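Local coordinates for protein MATE family efflux transporter (Vibrio cholerae, PDB 6IDP) that probably exports drugs and other toxic compounds across the bacterial membrane as a MATE-family multidrug transporter, with conformational changes that depend on protons, at residues Thr84-Ala87 and Lys88-Gly92; Tyr150-Val153 and Cys154-Asn157. One frame throughout, in Å; residues are numbered along the deposited sequence.

Interaction 1: Thr84-Ala87 and Lys88-Gly92; sequences TEYA and KQLGG. With OLC ((2R)-2,3-dihydroxypropyl (9Z)-octadec-9-enoate), chain J.
Tyr86 and Leu90 meet one turn apart at the start of helix 84-111, an i to i+4 side-chain contact in a membrane helix of the MATE fold. Tyr86 can be followed outward. Tyr86 CB lies 3.9 Å from C16 of the bound monoolein-type lipid OLC. CG is closer to the same lipid carbon, and CD1 and CD2 also face it. With CG anti to the backbone N (chi1 174°), the ring swings along the helix, and Tyr86 CE2 comes 3.5 Å from Leu90 CD1. CZ and OH continue over the leucine branches. The ring is thus sandwiched: Leu90 CD1 makes a CH-pi contact with one face, 3.8 Å from the centroid of the Tyr86 ring, and the lipid chain covers the other. Ser229 of helix 226-259 also touches both residues. Under the side chains, Leu90 N donates to Tyr86 O at 3.0 Å. Gln89 N likewise bonds to Glu85 O. Glu85 OE2 and Lys88 NZ form a long salt bridge of 3.8 Å. Glu85 OE1 is 3.5 Å from Gln89 NE2, but the angle is poor for a bond; Gln89 NE2 bonds to Gln220 O. The lysine reaches the carboxylate with its last methylene, Lys88 CE lying 3.2 Å from Glu85 OE2.

Interaction 2: Tyr150-Val153 and Cys154-Asn157; sequences YYSV and CRAN
Asn157 folds back on Val153 at the C-terminal end of helix 124-156, where the chain leaves helical geometry. The hydrogen bonds come first. Val153 O accepts two donors from Asn157: the side-chain ND2 at 2.7 Å and the backbone N at 3.0 Å. The ND2 bond is nearly straight, with an N-H...O angle of 173°, and the oxygen lies in the amide plane. The two donors reach it from opposite faces of the carbonyl plane. Upstream, ordinary helical bonds run from Cys154 N to Tyr150 O, Arg155 N to Tyr151 O and Ala156 N to Ser152 O. The Val153 and Asn157 side chains lie side by side and point the same way, Val153 CG1 coming 3.8 Å from Asn157 ND2. Trp216 touches both, and also Cys154. Among the polar side chains, Ser152 OG sits near the plane of the Arg155 guanidinium at its edge, 3.6 Å from Arg155 NH1. Their stronger partners lie elsewhere: Ser152 OG bonds to Tyr148 O, and Arg155 NE to Met288 O. The chemistry implies that Asn157 closes the helix end with its own side chain: two bonds grip Val153 O, and the nearly straight, in-plane ND2 bond probably holds the amide in its rotation.

In the fold
Interactions 1 and 2 sit at opposite ends of their helices, one at the N-terminal start of helix 84-111 and the other at the C-terminal end of helix 124-156. Their centres are about 12 Å apart, and they touch by packing, Gly91 O lying 4.2 Å from Val153 CG2. Both pack on helix 54-80, where Ile75 and Ile79 serve each contact. Interaction 1 is partly buried, about 25 Å from the chain centre; it joins a lipid-covered aromatic surface to a charged pair at least partly exposed. Interaction 2 is buried and nearer the centre, about 15 Å away. Its chemistry is mainly hydrogen bonding, and Arg155 extends it to Met288 in the second MatE range.

Interaction 1: Thr84-Ala87 and Lys88-Gly92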
loop_
_atom_site.group_PDB
_atom_site.type_symbol
_atom_site.label_atom_id
_atom_site.label_comp_id
_atom_site.label_asym_id
_atom_site.label_seq_id
_atom_site.Cartn_x
_atom_site.Cartn_y
_atom_site.Cartn_z
ATOM N N THR A 84 6.668 -4.728 27.707
ATOM C CA THR A 84 6.974 -5.974 27.014
ATOM C C THR A 84 5.803 -6.952 26.950
ATOM O O THR A 84 5.500 -7.496 25.888
ATOM C CB THR A 84 8.164 -6.682 27.682
ATOM O OG1 THR A 84 9.268 -5.775 27.771
ATOM C CG2 THR A 84 8.575 -7.910 26.885
ATOM N N GLU A 85 5.156 -7.182 28.090
ATOM C CA GLU A 85 4.032 -8.108 28.147
ATOM C C GLU A 85 2.860 -7.594 27.315
ATOM O O GLU A 85 2.274 -8.331 26.523
ATOM C CB GLU A 85 3.591 -8.332 29.594
ATOM C CG GLU A 85 2.422 -9.295 29.747
ATOM C CD GLU A 85 2.783 -10.725 29.383
ATOM O OE1 GLU A 85 1.876 -11.489 28.986
ATOM O OE2 GLU A 85 3.973 -11.088 29.501
ATOM N N TYR A 86 2.537 -6.319 27.495
ATOM C CA TYR A 86 1.396 -5.710 26.829
ATOM C C TYR A 86 1.562 -5.704 25.310
ATOM O O TYR A 86 0.596 -5.910 24.575
ATOM C CB TYR A 86 1.190 -4.287 27.353
ATOM C CG TYR A 86 0.129 -3.495 26.628
ATOM C CD1 TYR A 86 -1.198 -3.903 26.633
ATOM C CD2 TYR A 86 0.452 -2.323 25.955
ATOM C CE1 TYR A 86 -2.171 -3.175 25.973
ATOM C CE2 TYR A 86 -0.512 -1.586 25.297
ATOM C CZ TYR A 86 -1.822 -2.016 25.307
ATOM O OH TYR A 86 -2.782 -1.283 24.649
ATOM N N ALA A 87 2.788 -5.485 24.846
ATOM C CA ALA A 87 3.064 -5.440 23.417
ATOM C C ALA A 87 2.823 -6.788 22.738
ATOM O O ALA A 87 2.272 -6.841 21.637
ATOM C CB ALA A 87 4.492 -4.975 23.170
ATOM N N LYS A 88 3.228 -7.877 23.384
ATOM C CA LYS A 88 3.061 -9.195 22.772
ATOM C C LYS A 88 1.642 -9.731 22.958
ATOM O O LYS A 88 1.197 -10.584 22.196
ATOM C CB LYS A 88 4.089 -10.186 23.322
ATOM C CG LYS A 88 3.891 -10.597 24.761
ATOM C CD LYS A 88 4.889 -11.683 25.125
ATOM C CE LYS A 88 4.691 -12.167 26.545
ATOM N NZ LYS A 88 5.589 -13.313 26.868
ATOM N N GLN A 89 0.935 -9.230 23.965
ATOM C CA GLN A 89 -0.488 -9.520 24.100
ATOM C C GLN A 89 -1.254 -8.855 22.962
ATOM O O GLN A 89 -2.192 -9.426 22.412
ATOM C CB GLN A 89 -1.029 -9.041 25.448
ATOM C CG GLN A 89 -0.581 -9.861 26.643
ATOM C CD GLN A 89 -0.987 -9.222 27.955
ATOM O OE1 GLN A 89 -1.018 -7.999 28.078
ATOM N NE2 GLN A 89 -1.308 -10.047 28.943
ATOM N N LEU A 90 -0.846 -7.638 22.621
ATOM C CA LEU A 90 -1.436 -6.913 21.503
ATOM C C LEU A 90 -1.206 -7.658 20.198
ATOM O O LEU A 90 -2.071 -7.672 19.323
ATOM C CB LEU A 90 -0.856 -5.500 21.399
ATOM C CG LEU A 90 -1.331 -4.451 22.401
ATOM C CD1 LEU A 90 -0.609 -3.136 22.153
ATOM C CD2 LEU A 90 -2.837 -4.263 22.310
ATOM N N GLY A 91 -0.031 -8.271 20.075
ATOM C CA GLY A 91 0.314 -9.034 18.889
ATOM C C GLY A 91 -0.653 -10.180 18.685
ATOM O O GLY A 91 -1.117 -10.424 17.569
ATOM N N GLY A 92 -0.961 -10.881 19.772
ATOM C CA GLY A 92 -1.953 -11.937 19.739
ATOM C C GLY A 92 -3.342 -11.407 19.426
ATOM O O GLY A 92 -4.089 -12.025 18.667
HETATM C C18 OLC J . 1.275 -1.693 31.175
HETATM C C17 OLC J . 0.141 -0.819 30.684
HETATM C C16 OLC J . -0.435 -1.401 29.410
HETATM C C15 OLC J . -1.509 -0.480 28.872
HETATM C C13 OLC J . -1.954 1.723 27.843
HETATM C C14 OLC J . -0.876 0.791 28.353
#

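Interaction 2: Tyr150-Val153 and Cys154-Asn157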
loop_
_atom_site.group_PDB
_atom_site.type_symbol
_atom_site.label_atom_id
_atom_site.label_comp_id
_atom_site.label_asym_id
_atom_site.label_seq_id
_atom_site.Cartn_x
_atom_site.Cartn_y
_atom_site.Cartn_z
ATOM N N TYR A 150 0.911 -10.962 10.348
ATOM C CA TYR A 150 2.152 -11.467 10.930
ATOM C C TYR A 150 3.319 -10.558 10.564
ATOM O O TYR A 150 4.185 -10.281 11.396
ATOM C CB TYR A 150 2.445 -12.896 10.468
ATOM C CG TYR A 150 1.725 -13.972 11.249
ATOM C CD1 TYR A 150 2.029 -14.211 12.583
ATOM C CD2 TYR A 150 0.759 -14.768 10.645
ATOM C CE1 TYR A 150 1.378 -15.203 13.299
ATOM C CE2 TYR A 150 0.106 -15.760 11.349
ATOM C CZ TYR A 150 0.418 -15.973 12.674
ATOM O OH TYR A 150 -0.233 -16.960 13.375
ATOM N N TYR A 151 3.339 -10.105 9.312
ATOM C CA TYR A 151 4.365 -9.180 8.837
ATOM C C TYR A 151 4.335 -7.882 9.635
ATOM O O TYR A 151 5.378 -7.297 9.925
ATOM C CB TYR A 151 4.183 -8.868 7.346
ATOM C CG TYR A 151 4.558 -9.989 6.405
ATOM C CD1 TYR A 151 5.239 -11.113 6.858
ATOM C CD2 TYR A 151 4.238 -9.917 5.054
ATOM C CE1 TYR A 151 5.584 -12.136 5.988
ATOM C CE2 TYR A 151 4.577 -10.934 4.182
ATOM C CZ TYR A 151 5.249 -12.038 4.652
ATOM O OH TYR A 151 5.583 -13.046 3.779
ATOM N N SER A 152 3.131 -7.438 9.979
ATOM C CA SER A 152 2.948 -6.196 10.719
ATOM C C SER A 152 3.442 -6.321 12.156
ATOM O O SER A 152 3.964 -5.362 12.718
ATOM C CB SER A 152 1.477 -5.775 10.704
ATOM O OG SER A 152 1.038 -5.543 9.377
ATOM N N VAL A 153 3.275 -7.502 12.746
ATOM C CA VAL A 153 3.794 -7.757 14.083
ATOM C C VAL A 153 5.328 -7.787 14.072
ATOM O O VAL A 153 5.966 -7.233 14.967
ATOM C CB VAL A 153 3.234 -9.076 14.662
ATOM C CG1 VAL A 153 3.934 -9.436 15.966
ATOM C CG2 VAL A 153 1.730 -8.961 14.876
ATOM N N CYS A 154 5.913 -8.417 13.054
ATOM C CA CYS A 154 7.369 -8.418 12.876
ATOM C C CYS A 154 7.920 -7.005 12.793
ATOM O O CYS A 154 8.871 -6.650 13.490
ATOM C CB CYS A 154 7.768 -9.176 11.606
ATOM S SG CYS A 154 7.476 -10.953 11.635
ATOM N N ARG A 155 7.314 -6.215 11.912
ATOM C CA ARG A 155 7.717 -4.836 11.687
ATOM C C ARG A 155 7.535 -4.012 12.956
ATOM O O ARG A 155 8.404 -3.221 13.317
ATOM C CB ARG A 155 6.921 -4.236 10.520
ATOM C CG ARG A 155 7.335 -4.781 9.153
ATOM C CD ARG A 155 6.398 -4.323 8.035
ATOM N NE ARG A 155 5.983 -2.936 8.206
ATOM C CZ ARG A 155 4.718 -2.540 8.296
ATOM N NH1 ARG A 155 3.737 -3.426 8.217
ATOM N NH2 ARG A 155 4.434 -1.255 8.458
ATOM N N ALA A 156 6.417 -4.227 13.643
ATOM C CA ALA A 156 6.146 -3.544 14.904
ATOM C C ALA A 156 7.245 -3.824 15.928
ATOM O O ALA A 156 7.547 -2.982 16.771
ATOM C CB ALA A 156 4.791 -3.961 15.457
ATOM N N ASN A 157 7.840 -5.010 15.844
ATOM C CA ASN A 157 8.949 -5.382 16.713
ATOM C C ASN A 157 10.310 -5.084 16.083
ATOM O O ASN A 157 11.324 -5.651 16.487
ATOM C CB ASN A 157 8.858 -6.863 17.077
ATOM C CG ASN A 157 7.777 -7.143 18.105
ATOM O OD1 ASN A 157 8.055 -7.243 19.298
ATOM N ND2 ASN A 157 6.536 -7.265 17.644
#